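PDB 5U9N: bromo domain containing protein from Cryptosporidium parvum, which probably recognises acetylated lysine through its second bromodomain, the part crystallised here, whose pocket holds the inhibitor bromosporine. Local coordinates for residues Phe27-Pro32 with Cys55-Ile60; Arg10-Arg15 with Asn139-Phe144. One frame throughout, in Å; residues are numbered along the deposited sequence.

How the interactions relate
The chain enters helix 9-20, whose residues 10-15 will later meet 139-144. It then runs into the long loop before helix 41-50, where Phe27, Leu28, Asn31 and Pro32 line the bromosporine pocket. Interaction 1 closes the inner loop when the start of helix 57-65 returns to this segment. Helices 96-113 and 122-139 follow, and interaction 2 closes the outer loop at 139-144. Interaction 1 therefore sits wholly within the span of interaction 2. Their centres lie about 19 Å apart, and their nearest atoms, about 7 Å apart, do not touch. One ties the pocket loop to helix 57-65; the other ties helix 9-20 to the C-terminal turn and helix 143-148.

Interaction 1: Phe27-Pro32 with Cys55-Ile60. With BMF (Bromosporine), chain C.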
ATOM      1  N   PHE A  27      -6.599   5.662  -6.565  1.00 45.25           N
ATOM      2  CA  PHE A  27      -5.661   6.675  -7.072  1.00 46.45           C
ATOM      3  C   PHE A  27      -4.914   7.372  -5.909  1.00 48.19           C
ATOM      4  O   PHE A  27      -3.786   7.825  -6.099  1.00 49.08           O
ATOM      5  CB  PHE A  27      -6.399   7.732  -7.943  1.00 50.30           C
ATOM      6  CG  PHE A  27      -7.327   8.656  -7.182  1.00 51.70           C
ATOM      7  CD1 PHE A  27      -6.861   9.843  -6.643  1.00 55.72           C
ATOM      8  CD2 PHE A  27      -8.665   8.345  -7.022  1.00 53.62           C
ATOM      9  CE1 PHE A  27      -7.713  10.684  -5.926  1.00 57.07           C
ATOM     10  CE2 PHE A  27      -9.501   9.163  -6.266  1.00 57.07           C
ATOM     11  CZ  PHE A  27      -9.020  10.326  -5.720  1.00 55.09           C
ATOM     12  N   LEU A  28      -5.538   7.446  -4.710  1.00 41.57           N
ATOM     13  CA  LEU A  28      -4.919   8.099  -3.544  1.00 39.27           C
ATOM     14  C   LEU A  28      -3.576   7.485  -3.190  1.00 41.95           C
ATOM     15  O   LEU A  28      -2.641   8.203  -2.852  1.00 42.37           O
ATOM     16  CB  LEU A  28      -5.843   8.007  -2.312  1.00 37.96           C
ATOM     17  CG  LEU A  28      -7.168   8.807  -2.363  1.00 44.83           C
ATOM     18  CD1 LEU A  28      -8.050   8.474  -1.158  1.00 43.60           C
ATOM     19  CD2 LEU A  28      -6.905  10.298  -2.408  1.00 50.33           C
ATOM     20  N   PHE A  29      -3.472   6.161  -3.295  1.00 38.98           N
ATOM     21  CA  PHE A  29      -2.317   5.416  -2.847  1.00 37.82           C
ATOM     22  C   PHE A  29      -1.409   4.941  -3.977  1.00 44.53           C
ATOM     23  O   PHE A  29      -0.487   4.151  -3.715  1.00 46.27           O
ATOM     24  CB  PHE A  29      -2.808   4.199  -2.076  1.00 37.95           C
ATOM     25  CG  PHE A  29      -4.006   4.487  -1.206  1.00 37.62           C
ATOM     26  CD1 PHE A  29      -3.878   5.244  -0.051  1.00 38.68           C
ATOM     27  CD2 PHE A  29      -5.274   4.073  -1.585  1.00 40.42           C
ATOM     28  CE1 PHE A  29      -4.978   5.506   0.753  1.00 39.39           C
ATOM     29  CE2 PHE A  29      -6.380   4.327  -0.770  1.00 43.57           C
ATOM     30  CZ  PHE A  29      -6.221   5.035   0.401  1.00 40.34           C
ATOM     31  N   GLU A  30      -1.623   5.418  -5.211  1.00 42.07           N
ATOM     32  CA  GLU A  30      -0.884   4.919  -6.362  1.00 42.34           C
ATOM     33  C   GLU A  30       0.525   5.492  -6.430  1.00 46.07           C
ATOM     34  O   GLU A  30       1.486   4.731  -6.527  1.00 46.03           O
ATOM     35  CB  GLU A  30      -1.647   5.241  -7.657  1.00 45.25           C
ATOM     36  CG  GLU A  30      -1.033   4.659  -8.917  1.00 50.14           C
ATOM     37  CD  GLU A  30      -0.714   3.181  -8.851  1.00 62.04           C
ATOM     38  OE1 GLU A  30      -1.499   2.436  -8.225  1.00 66.08           O
ATOM     39  OE2 GLU A  30       0.309   2.763  -9.440  1.00 61.32           O
ATOM     40  N   ASN A  31       0.654   6.806  -6.383  1.00 43.78           N
ATOM     41  CA  ASN A  31       1.954   7.455  -6.527  1.00 45.69           C
ATOM     42  C   ASN A  31       2.328   8.194  -5.250  1.00 50.52           C
ATOM     43  O   ASN A  31       1.451   8.476  -4.431  1.00 49.39           O
ATOM     44  CB  ASN A  31       1.928   8.421  -7.721  1.00 46.17           C
ATOM     45  CG  ASN A  31       1.485   7.743  -8.999  1.00 62.90           C
ATOM     46  OD1 ASN A  31       2.085   6.749  -9.442  1.00 56.37           O
ATOM     47  ND2 ASN A  31       0.383   8.210  -9.579  1.00 52.69           N
ATOM     48  N   PRO A  32       3.627   8.546  -5.067  1.00 48.45           N
ATOM     49  CA  PRO A  32       4.026   9.242  -3.831  1.00 47.76           C
ATOM     50  C   PRO A  32       3.320  10.578  -3.630  1.00 52.92           C
ATOM     51  O   PRO A  32       3.290  11.411  -4.537  1.00 56.04           O
ATOM     52  CB  PRO A  32       5.540   9.440  -4.002  1.00 51.15           C
ATOM     53  CG  PRO A  32       5.954   8.404  -4.979  1.00 56.71           C
ATOM     54  CD  PRO A  32       4.797   8.258  -5.924  1.00 51.98           C
ATOM     55  N   CYS A  55       4.928   5.746   1.686  1.00 44.77           N
ATOM     56  CA  CYS A  55       4.938   4.590   0.794  1.00 44.98           C
ATOM     57  C   CYS A  55       3.744   4.641  -0.189  1.00 46.10           C
ATOM     58  O   CYS A  55       2.800   5.414   0.016  1.00 44.93           O
ATOM     59  CB  CYS A  55       4.937   3.293   1.598  1.00 45.81           C
ATOM     60  SG  CYS A  55       5.464   1.845   0.650  1.00 51.14           S
ATOM     61  N   ASP A  56       3.782   3.801  -1.252  1.00 41.36           N
ATOM     62  CA  ASP A  56       2.702   3.764  -2.258  1.00 40.59           C
ATOM     63  C   ASP A  56       2.847   2.546  -3.161  1.00 41.85           C
ATOM     64  O   ASP A  56       3.864   1.868  -3.114  1.00 40.69           O
ATOM     65  CB  ASP A  56       2.684   5.049  -3.092  1.00 44.03           C
ATOM     66  CG  ASP A  56       4.064   5.526  -3.455  1.00 59.96           C
ATOM     67  OD1 ASP A  56       4.627   5.004  -4.437  1.00 62.02           O
ATOM     68  OD2 ASP A  56       4.637   6.330  -2.681  1.00 66.80           O
ATOM     69  N   TYR A  57       1.811   2.261  -3.960  1.00 38.22           N
ATOM     70  CA  TYR A  57       1.731   1.040  -4.773  1.00 37.89           C
ATOM     71  C   TYR A  57       2.803   0.961  -5.819  1.00 43.08           C
ATOM     72  O   TYR A  57       3.363  -0.113  -6.017  1.00 43.75           O
ATOM     73  CB  TYR A  57       0.361   0.925  -5.480  1.00 38.71           C
ATOM     74  CG  TYR A  57      -0.857   0.824  -4.576  1.00 39.28           C
ATOM     75  CD1 TYR A  57      -0.764   0.268  -3.296  1.00 40.44           C
ATOM     76  CD2 TYR A  57      -2.118   1.182  -5.034  1.00 40.58           C
ATOM     77  CE1 TYR A  57      -1.894   0.107  -2.494  1.00 38.98           C
ATOM     78  CE2 TYR A  57      -3.250   1.028  -4.241  1.00 40.33           C
ATOM     79  CZ  TYR A  57      -3.136   0.491  -2.972  1.00 44.87           C
ATOM     80  OH  TYR A  57      -4.266   0.332  -2.205  1.00 43.92           O
ATOM     81  N   ILE A  58       3.051   2.044  -6.547  1.00 42.25           N
ATOM     82  CA  ILE A  58       4.054   2.009  -7.623  1.00 44.05           C
ATOM     83  C   ILE A  58       5.454   1.779  -7.017  1.00 45.18           C
ATOM     84  O   ILE A  58       6.249   1.043  -7.602  1.00 45.34           O
ATOM     85  CB  ILE A  58       3.989   3.293  -8.512  1.00 49.50           C
ATOM     86  CG1 ILE A  58       4.765   3.082  -9.837  1.00 53.40           C
ATOM     87  CG2 ILE A  58       4.527   4.539  -7.778  1.00 49.31           C
ATOM     88  CD1 ILE A  58       4.212   1.894 -10.736  1.00 64.58           C
ATOM     89  N   THR A  59       5.716   2.334  -5.805  1.00 40.51           N
ATOM     90  CA  THR A  59       6.999   2.145  -5.100  1.00 40.54           C
ATOM     91  C   THR A  59       7.140   0.676  -4.635  1.00 43.56           C
ATOM     92  O   THR A  59       8.212   0.117  -4.739  1.00 44.58           O
ATOM     93  CB  THR A  59       7.119   3.118  -3.915  1.00 42.82           C
ATOM     94  OG1 THR A  59       7.219   4.435  -4.417  1.00 48.44           O
ATOM     95  CG2 THR A  59       8.332   2.837  -3.053  1.00 42.62           C
ATOM     96  N   ILE A  60       6.060   0.067  -4.153  1.00 39.08           N
ATOM     97  CA  ILE A  60       6.078  -1.343  -3.741  1.00 38.52           C
ATOM     98  C   ILE A  60       6.270  -2.232  -4.977  1.00 43.55           C
ATOM     99  O   ILE A  60       7.080  -3.162  -4.934  1.00 43.29           O
ATOM    100  CB  ILE A  60       4.788  -1.727  -2.965  1.00 39.21           C
ATOM    101  CG1 ILE A  60       4.740  -1.014  -1.615  1.00 38.77           C
ATOM    102  CG2 ILE A  60       4.721  -3.240  -2.763  1.00 39.55           C
ATOM    103  CD1 ILE A  60       3.387  -1.208  -0.838  1.00 42.43           C
TER
HETATM  104  C10 BMF C 501      -4.176  12.656  -2.750  1.00 46.94           C
HETATM  105  N12 BMF C 501      -3.510  11.375  -0.891  1.00 46.39           N
HETATM  106  C15 BMF C 501      -4.434  13.332   1.006  1.00 49.49           C
HETATM  107  C17 BMF C 501      -5.259  15.545   1.844  1.00 61.68           C
HETATM  108  C20 BMF C 501      -7.461  17.589   2.974  1.00 66.57           C
HETATM  109  C22 BMF C 501      -4.550  13.479  -0.353  1.00 46.31           C
HETATM  110  C26 BMF C 501      -2.292   8.976   0.464  1.00 43.58           C
HETATM  111  C28 BMF C 501      -5.003  13.821  -4.687  1.00 48.07           C
HETATM  112  C01 BMF C 501      -4.537  13.057  -7.045  1.00 40.48           C
HETATM  113  C02 BMF C 501      -4.399  12.909  -5.549  1.00 45.88           C
HETATM  114  C03 BMF C 501      -3.676  11.848  -4.972  1.00 47.98           C
HETATM  115  N04 BMF C 501      -3.058  10.862  -5.788  1.00 56.73           N
HETATM  116  S05 BMF C 501      -1.468  10.780  -6.132  1.00 66.09           S
HETATM  117  C06 BMF C 501      -0.614  10.942  -4.612  1.00 66.16           C
HETATM  118  O07 BMF C 501      -1.224   9.467  -6.650  1.00 65.54           O
HETATM  119  O08 BMF C 501      -1.158  11.911  -6.949  1.00 70.46           O
HETATM  120  C09 BMF C 501      -3.578  11.724  -3.591  1.00 47.65           C
HETATM  121  C11 BMF C 501      -4.073  12.494  -1.287  1.00 44.80           C
HETATM  122  N13 BMF C 501      -3.401  11.238   0.474  1.00 46.47           N
HETATM  123  C14 BMF C 501      -3.801  12.126   1.448  1.00 47.13           C
HETATM  124  N16 BMF C 501      -4.851  14.238   2.019  1.00 53.81           N
HETATM  125  O18 BMF C 501      -5.571  16.084   3.053  1.00 65.15           O
HETATM  126  C19 BMF C 501      -5.961  17.500   3.072  1.00 65.54           C
HETATM  127  O21 BMF C 501      -5.354  16.121   0.781  1.00 63.77           O
HETATM  128  N23 BMF C 501      -3.444  11.650   2.634  1.00 45.79           N
HETATM  129  N24 BMF C 501      -2.808  10.430   2.422  1.00 44.10           N
HETATM  130  C25 BMF C 501      -2.807  10.193   1.138  1.00 45.08           C
HETATM  131  C27 BMF C 501      -4.897  13.706  -3.315  1.00 48.23           C
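Phe29 and Glu30, in the bromodomain ZA loop that joins helix 9-20 to helix 57-65, offer successive backbone carbonyls to the first turn of the latter. Tyr57 N donates to Phe29 O at 3.0 Å, almost straight (169°). Ile58 N donates to Glu30 O at 3.1 Å, in the carbonyl plane. Two amides of the first turn, which lack partners within their own helix, are satisfied in this way. Asp56 is the N-cap. Its OD1 takes two bonds from one face of the carboxylate plane: Thr59 OG1 at 2.7 Å on the syn side, and Thr59 N at 3.2 Å on the anti side. Pro32 lies against the same carboxylate. Its CG is 3.4 Å from Asp56 OD2, and its nitrogen has no hydrogen to give.

Phe29 CB sits over the face of the Tyr57 ring in a CH-pi contact. Glu30 OE1 meets the edge of that ring, 3.5 Å from Tyr57 CD2. CG trans to the Glu30 nitrogen (chi1 -175°) and a bend at chi2 bring the carboxylate there. Its OE2 forms a salt bridge with Arg21, and OE1 is hydrogen-bonded outside the two segments.

Bromosporine takes other polar groups of 27-32. Its N04 donates to Phe27 O at 3.1 Å, and its sulfonyl O07 accepts from Asn31 N at 3.3 Å. Asn114 OD1 and Ser36 OG are also hydrogen-bonded to the ligand. Residues 27-32 thus spend Phe29 O and Glu30 O on the helix start, and Phe27 O and Asn31 N on the inhibitor, with no group shared.

Interaction 2: Arg10-Arg15 with Asn139-Phe144; sequences RNECLR and NKSNVF. With SO4 (sulfate ion), chain D.
Glu12 and Ser141 join helix 9-20 to an ST turn that leads into helix 143-148, at the end of the bromodomain helical bundle far from the ligand pocket. Ser141 OG donates to Glu12 OE2 at 2.8 Å, on the anti side of the carboxylate. The same OG accepts from Val143 N at 3.1 Å, and that bond defines the ST turn. With OG anti to the Ser141 nitrogen (chi1 168°), the hydroxyl can reach the glutamate and the turn amide together.

The ionic pairing lies within helix 9-20. Arg15 holds Glu12 side-on. Its NE donates to Glu12 OE1 at 3.2 Å, and its NH2 donates to Glu12 OE2 at 2.8 Å, nearly straight (173°). Arg15 NH2 and Ser141 OG approach Glu12 OE2 from opposite faces of its plane. Three bonds therefore fix the rotation of the carboxylate, and the nearby arginine probably favours its charged form.

The amide of Asn142 lies close to Glu12 without bonding to it. The two planes stand almost perpendicular (89°), with Asn142 OD1 3.6 Å from Glu12 CD. Asn142 holds the N-cap position, but its side chain makes no capping bond.

The apolar part is small. Glu12 CG rests 3.7 Å from Val143 CB, and Cys13 also meets Val143. Trp138 of helix 122-139 touches both Cys13 and Val143, and so continues this patch into the bundle.

Away from the Glu12-Ser141 pair, Arg10 binds a sulfate, probably from the crystallisation liquor. Arg10 NH2 donates in the guanidinium plane to sulfate O1 at 2.8 Å, and Arg10 NE adds a weak bond to that same oxygen.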
ATOM      1  N   ARG A  10       6.254 -13.500  -5.175  1.00 42.32           N
ATOM      2  CA  ARG A  10       6.275 -12.090  -5.569  1.00 40.13           C
ATOM      3  C   ARG A  10       5.149 -11.774  -6.558  1.00 43.22           C
ATOM      4  O   ARG A  10       4.576 -10.697  -6.491  1.00 41.83           O
ATOM      5  CB  ARG A  10       7.625 -11.727  -6.185  1.00 42.81           C
ATOM      6  CG  ARG A  10       8.751 -11.685  -5.189  1.00 52.25           C
ATOM      7  CD  ARG A  10      10.099 -11.698  -5.872  1.00 58.74           C
ATOM      8  NE  ARG A  10      11.195 -11.848  -4.913  1.00 53.69           N
ATOM      9  CZ  ARG A  10      11.757 -10.851  -4.238  1.00 62.92           C
ATOM     10  NH1 ARG A  10      11.350  -9.597  -4.425  1.00 62.91           N
ATOM     11  NH2 ARG A  10      12.749 -11.092  -3.391  1.00 49.25           N
ATOM     12  N   ASN A  11       4.851 -12.696  -7.490  1.00 42.63           N
ATOM     13  CA  ASN A  11       3.735 -12.518  -8.430  1.00 44.45           C
ATOM     14  C   ASN A  11       2.403 -12.606  -7.682  1.00 47.31           C
ATOM     15  O   ASN A  11       1.458 -11.895  -8.024  1.00 45.84           O
ATOM     16  CB  ASN A  11       3.788 -13.551  -9.569  1.00 53.29           C
ATOM     17  CG  ASN A  11       4.883 -13.280 -10.592  1.00 77.35           C
ATOM     18  OD1 ASN A  11       5.194 -12.129 -10.916  1.00 68.78           O
ATOM     19  ND2 ASN A  11       5.412 -14.332 -11.207  1.00 71.94           N
ATOM     20  N   GLU A  12       2.349 -13.433  -6.615  1.00 45.02           N
ATOM     21  CA  GLU A  12       1.166 -13.539  -5.743  1.00 43.30           C
ATOM     22  C   GLU A  12       0.957 -12.195  -4.995  1.00 45.91           C
ATOM     23  O   GLU A  12      -0.185 -11.756  -4.825  1.00 45.35           O
ATOM     24  CB  GLU A  12       1.332 -14.726  -4.760  1.00 43.97           C
ATOM     25  CG  GLU A  12       0.177 -14.931  -3.786  1.00 51.79           C
ATOM     26  CD  GLU A  12      -1.182 -15.208  -4.397  1.00 60.61           C
ATOM     27  OE1 GLU A  12      -1.239 -15.618  -5.578  1.00 61.56           O
ATOM     28  OE2 GLU A  12      -2.197 -15.001  -3.692  1.00 46.60           O
ATOM     29  N   CYS A  13       2.067 -11.504  -4.648  1.00 41.31           N
ATOM     30  CA  CYS A  13       2.014 -10.163  -4.046  1.00 39.41           C
ATOM     31  C   CYS A  13       1.536  -9.144  -5.077  1.00 43.77           C
ATOM     32  O   CYS A  13       0.737  -8.269  -4.754  1.00 42.86           O
ATOM     33  CB  CYS A  13       3.379  -9.766  -3.485  1.00 39.21           C
ATOM     34  SG  CYS A  13       3.852 -10.654  -1.990  1.00 42.63           S
ATOM     35  N   LEU A  14       2.060  -9.226  -6.302  1.00 41.98           N
ATOM     36  CA  LEU A  14       1.672  -8.308  -7.365  1.00 42.60           C
ATOM     37  C   LEU A  14       0.190  -8.497  -7.747  1.00 46.57           C
ATOM     38  O   LEU A  14      -0.519  -7.511  -7.983  1.00 45.23           O
ATOM     39  CB  LEU A  14       2.566  -8.508  -8.572  1.00 44.66           C
ATOM     40  CG  LEU A  14       2.262  -7.614  -9.758  1.00 52.05           C
ATOM     41  CD1 LEU A  14       2.509  -6.151  -9.414  1.00 54.51           C
ATOM     42  CD2 LEU A  14       3.052  -8.061 -10.975  1.00 54.69           C
ATOM     43  N   ARG A  15      -0.273  -9.754  -7.809  1.00 45.57           N
ATOM     44  CA  ARG A  15      -1.690 -10.065  -8.070  1.00 45.92           C
ATOM     45  C   ARG A  15      -2.579  -9.321  -7.063  1.00 47.87           C
ATOM     46  O   ARG A  15      -3.529  -8.652  -7.464  1.00 49.66           O
ATOM     47  CB  ARG A  15      -1.937 -11.584  -7.956  1.00 44.60           C
ATOM     48  CG  ARG A  15      -3.344 -12.017  -8.341  1.00 55.72           C
ATOM     49  CD  ARG A  15      -3.584 -13.503  -8.058  1.00 54.99           C
ATOM     50  NE  ARG A  15      -3.624 -13.808  -6.616  1.00 58.07           N
ATOM     51  CZ  ARG A  15      -4.671 -13.607  -5.812  1.00 59.73           C
ATOM     52  NH1 ARG A  15      -5.790 -13.072  -6.286  1.00 52.03           N
ATOM     53  NH2 ARG A  15      -4.600 -13.928  -4.530  1.00 46.17           N
ATOM     54  N   ASN A 139      -5.313 -12.957   3.896  1.00 37.62           N
ATOM     55  CA  ASN A 139      -5.662 -14.085   4.772  1.00 38.84           C
ATOM     56  C   ASN A 139      -6.046 -15.367   4.004  1.00 41.59           C
ATOM     57  O   ASN A 139      -5.932 -16.437   4.579  1.00 41.07           O
ATOM     58  CB  ASN A 139      -6.816 -13.713   5.695  1.00 41.51           C
ATOM     59  CG  ASN A 139      -6.451 -12.709   6.754  1.00 64.85           C
ATOM     60  OD1 ASN A 139      -5.277 -12.384   6.967  1.00 57.07           O
ATOM     61  ND2 ASN A 139      -7.464 -12.170   7.422  1.00 57.74           N
ATOM     62  N   LYS A 140      -6.548 -15.257   2.745  1.00 37.46           N
ATOM     63  CA  LYS A 140      -6.959 -16.425   1.964  1.00 38.62           C
ATOM     64  C   LYS A 140      -5.888 -16.776   0.876  1.00 41.81           C
ATOM     65  O   LYS A 140      -6.099 -17.720   0.112  1.00 42.80           O
ATOM     66  CB  LYS A 140      -8.385 -16.197   1.327  1.00 41.39           C
ATOM     67  CG  LYS A 140      -8.413 -15.472  -0.004  1.00 60.29           C
ATOM     68  CD  LYS A 140      -9.827 -14.938  -0.339  1.00 71.39           C
ATOM     69  CE  LYS A 140      -9.863 -14.065  -1.598  1.00 77.15           C
ATOM     70  NZ  LYS A 140     -10.363 -14.808  -2.797  1.00 83.01           N
ATOM     71  N   SER A 141      -4.683 -16.118   0.931  1.00 36.05           N
ATOM     72  CA  SER A 141      -3.583 -16.301  -0.031  1.00 35.28           C
ATOM     73  C   SER A 141      -2.547 -17.378   0.413  1.00 39.06           C
ATOM     74  O   SER A 141      -2.236 -17.482   1.594  1.00 37.64           O
ATOM     75  CB  SER A 141      -2.856 -14.964  -0.234  1.00 37.71           C
ATOM     76  OG  SER A 141      -1.631 -15.093  -0.934  1.00 43.12           O
ATOM     77  N   ASN A 142      -1.904 -18.061  -0.585  1.00 36.92           N
ATOM     78  CA  ASN A 142      -0.834 -19.066  -0.352  1.00 36.73           C
ATOM     79  C   ASN A 142       0.587 -18.432  -0.424  1.00 38.58           C
ATOM     80  O   ASN A 142       1.572 -19.155  -0.523  1.00 35.74           O
ATOM     81  CB  ASN A 142      -0.924 -20.215  -1.393  1.00 38.83           C
ATOM     82  CG  ASN A 142      -0.675 -19.800  -2.827  1.00 53.04           C
ATOM     83  OD1 ASN A 142      -0.762 -18.627  -3.197  1.00 44.19           O
ATOM     84  ND2 ASN A 142      -0.386 -20.759  -3.666  1.00 49.40           N
ATOM     85  N   VAL A 143       0.667 -17.093  -0.410  1.00 36.15           N
ATOM     86  CA  VAL A 143       1.913 -16.324  -0.545  1.00 36.19           C
ATOM     87  C   VAL A 143       3.029 -16.819   0.439  1.00 41.70           C
ATOM     88  O   VAL A 143       4.189 -16.917   0.026  1.00 42.71           O
ATOM     89  CB  VAL A 143       1.606 -14.809  -0.345  1.00 38.94           C
ATOM     90  CG1 VAL A 143       1.188 -14.500   1.099  1.00 37.85           C
ATOM     91  CG2 VAL A 143       2.781 -13.954  -0.777  1.00 38.65           C
ATOM     92  N   PHE A 144       2.670 -17.145   1.711  1.00 37.31           N
ATOM     93  CA  PHE A 144       3.619 -17.678   2.701  1.00 36.41           C
ATOM     94  C   PHE A 144       3.954 -19.129   2.411  1.00 39.88           C
ATOM     95  O   PHE A 144       5.084 -19.536   2.601  1.00 40.49           O
ATOM     96  CB  PHE A 144       3.057 -17.566   4.124  1.00 37.74           C
ATOM     97  CG  PHE A 144       2.928 -16.150   4.609  1.00 37.85           C
ATOM     98  CD1 PHE A 144       4.046 -15.413   4.948  1.00 40.32           C
ATOM     99  CD2 PHE A 144       1.692 -15.526   4.658  1.00 40.11           C
ATOM    100  CE1 PHE A 144       3.927 -14.097   5.360  1.00 39.78           C
ATOM    101  CE2 PHE A 144       1.585 -14.195   5.030  1.00 41.25           C
ATOM    102  CZ  PHE A 144       2.707 -13.485   5.360  1.00 38.43           C
TER
HETATM  103  S   SO4 D 502      13.371 -15.075  -3.550  1.00136.34           S
HETATM  104  O1  SO4 D 502      13.075 -13.810  -2.880  1.00137.03           O
HETATM  105  O2  SO4 D 502      13.157 -16.177  -2.610  1.00135.69           O
HETATM  106  O3  SO4 D 502      14.764 -15.070  -3.994  1.00136.56           O
HETATM  107  O4  SO4 D 502      12.493 -15.237  -4.712  1.00136.25           O